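Local coordinates for BugD (Bordetella pertussis Tohama I, PDB 2F5X), which is a periplasmic solute receptor that binds aspartic acid, probably to deliver it to a tripartite tricarboxylate-type transporter, at residues Lys172-Ala177 with Thr193-Gln198. Sequence-based numbering, arbitrary orientation.
With ASP (aspartic acid), chain D.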
loop_
_atom_site.group_PDB
_atom_site.type_symbol
_atom_site.label_atom_id
_atom_site.label_comp_id
_atom_site.label_asym_id
_atom_site.label_seq_id
_atom_site.Cartn_x
_atom_site.Cartn_y
_atom_site.Cartn_z
ATOM N N LYS A 172 2.286 10.913 -7.006
ATOM C CA LYS A 172 2.893 9.674 -7.505
ATOM C C LYS A 172 3.252 8.701 -6.385
ATOM O O LYS A 172 3.870 7.661 -6.626
ATOM C CB LYS A 172 4.127 9.983 -8.359
ATOM C CG LYS A 172 3.777 10.529 -9.738
ATOM C CD LYS A 172 5.036 10.929 -10.502
ATOM C CE LYS A 172 4.740 11.175 -11.980
ATOM N NZ LYS A 172 3.446 11.876 -12.231
ATOM N N GLY A 173 2.902 9.063 -5.159
ATOM C CA GLY A 173 3.169 8.237 -3.993
ATOM C C GLY A 173 2.845 9.044 -2.759
ATOM O O GLY A 173 2.639 10.257 -2.857
ATOM N N THR A 174 2.780 8.404 -1.596
ATOM C CA THR A 174 2.550 9.210 -0.387
ATOM C C THR A 174 3.806 9.833 0.205
ATOM O O THR A 174 3.701 10.599 1.158
ATOM C CB THR A 174 1.765 8.456 0.699
ATOM O OG1 THR A 174 2.408 7.197 0.955
ATOM C CG2 THR A 174 0.358 8.112 0.188
ATOM N N ALA A 175 4.982 9.540 -0.349
ATOM C CA ALA A 175 6.159 10.327 0.009
ATOM C C ALA A 175 6.011 11.805 -0.442
ATOM O O ALA A 175 6.094 12.710 0.401
ATOM C CB ALA A 175 7.465 9.685 -0.528
ATOM N N PRO A 176 5.782 12.080 -1.731
ATOM C CA PRO A 176 5.509 13.468 -2.148
ATOM C C PRO A 176 4.252 14.046 -1.491
ATOM O O PRO A 176 4.229 15.242 -1.180
ATOM C CB PRO A 176 5.323 13.374 -3.670
ATOM C CG PRO A 176 5.179 11.957 -3.985
ATOM C CD PRO A 176 5.837 11.167 -2.885
ATOM N N ALA A 177 3.231 13.220 -1.275
ATOM C CA ALA A 177 2.026 13.714 -0.591
ATOM C C ALA A 177 2.366 14.160 0.827
ATOM O O ALA A 177 1.941 15.232 1.260
ATOM C CB ALA A 177 0.945 12.664 -0.578
ATOM N N THR A 193 1.265 2.975 7.939
ATOM C CA THR A 193 2.188 3.192 9.062
ATOM C C THR A 193 3.671 3.096 8.684
ATOM O O THR A 193 4.518 3.663 9.363
ATOM C CB THR A 193 1.878 2.250 10.251
ATOM O OG1 THR A 193 1.938 0.880 9.821
ATOM C CG2 THR A 193 0.439 2.451 10.735
ATOM N N THR A 194 3.985 2.396 7.597
ATOM C CA THR A 194 5.367 2.342 7.100
ATOM C C THR A 194 5.819 3.697 6.562
ATOM O O THR A 194 7.018 3.903 6.321
ATOM C CB THR A 194 5.488 1.308 5.978
ATOM O OG1 THR A 194 4.333 1.421 5.139
ATOM C CG2 THR A 194 5.441 -0.119 6.539
ATOM N N ASN A 195 4.867 4.611 6.354
ATOM C CA ASN A 195 5.197 5.994 5.992
ATOM C C ASN A 195 4.883 7.037 7.070
ATOM O O ASN A 195 5.526 8.105 7.121
ATOM C CB ASN A 195 4.524 6.389 4.668
ATOM C CG ASN A 195 5.163 7.615 4.029
ATOM O OD1 ASN A 195 6.389 7.683 3.878
ATOM N ND2 ASN A 195 4.337 8.590 3.654
ATOM N N THR A 196 3.910 6.744 7.931
ATOM C CA THR A 196 3.407 7.769 8.851
ATOM C C THR A 196 3.955 7.676 10.268
ATOM O O THR A 196 3.880 8.654 11.006
ATOM C CB THR A 196 1.875 7.749 8.952
ATOM O OG1 THR A 196 1.453 6.496 9.502
ATOM C CG2 THR A 196 1.219 7.842 7.589
ATOM N N THR A 197 4.472 6.511 10.661
ATOM C CA THR A 197 4.886 6.302 12.056
ATOM C C THR A 197 5.833 7.395 12.533
ATOM O O THR A 197 5.631 7.991 13.581
ATOM C CB THR A 197 5.566 4.936 12.233
ATOM O OG1 THR A 197 4.617 3.901 11.983
ATOM C CG2 THR A 197 5.954 4.712 13.692
ATOM N N GLN A 198 6.872 7.602 11.732
ATOM C CA GLN A 198 7.913 8.600 11.900
ATOM C C GLN A 198 7.325 9.994 12.217
ATOM O O GLN A 198 7.715 10.667 13.196
ATOM C CB GLN A 198 8.744 8.608 10.582
ATOM C CG GLN A 198 9.269 7.181 10.075
ATOM C CD GLN A 198 8.340 6.412 9.093
ATOM O OE1 GLN A 198 7.143 6.316 9.314
ATOM N NE2 GLN A 198 8.922 5.833 8.029
HETATM N N ASP D . 1.964 2.563 -1.132
HETATM C CA ASP D . 2.057 3.834 -1.910
HETATM C C ASP D . 3.468 4.401 -1.896
HETATM O O ASP D . 3.664 5.615 -2.093
HETATM C CB ASP D . 1.079 4.867 -1.366
HETATM C CG ASP D . -0.358 4.465 -1.574
HETATM O OD1 ASP D . -1.240 5.123 -0.973
HETATM O OD2 ASP D . -0.691 3.510 -2.323
HETATM O OXT ASP D . 4.403 3.629 -1.679
#
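Thr174 and Asn195 join the first turns of two successive helices, 174-182 and 193-201, whose backbones stay well apart: the nearest alpha carbons, Ala175 CA and Asn195 CA, are 7.4 Å from each other. Gly173 is the N-cap of the first helix, although its carbonyl makes only a weak bond to Ala177 N. At the start of the second, Thr193 O takes two donors, Thr197 N and Thr197 OG1, from opposite faces of its carbonyl plane. The gap is bridged by the Asn195 amide, with CG anti to the backbone N (chi1 -162°), which brings ND2 to 3.3 Å from Thr174 O. An N-H...O angle of 125° marks this hydrogen bond as weak. The side chains of Thr174 and Asn195 pass alongside one another, pointing opposite ways, leaving Asn195 ND2 3.6 Å from Thr174 OG1. Both of these polar atoms have a stronger partner in Asp191, the last but one residue of strand 188-192: OD2 pairs with ND2 and OD1 with OG1, so one carboxylate ties the two side chains together. In this periplasmic binding protein fold, the beginning of helix 174-182 forms part of the ligand pocket. Thr174 N donates to the O atom of the bound aspartic acid over 3.0 Å at 154°, and Gly173 CA lies 3.3 Å from that same oxygen. Thr174 also turns its methyl to the ligand, Thr174 CG2 lying 3.6 Å from OD1 of the bound aspartic acid, while OG1 approaches the ligand CB. Pro30, at the start of helix 30-46, touches the side chains of both Thr174 and Asn195.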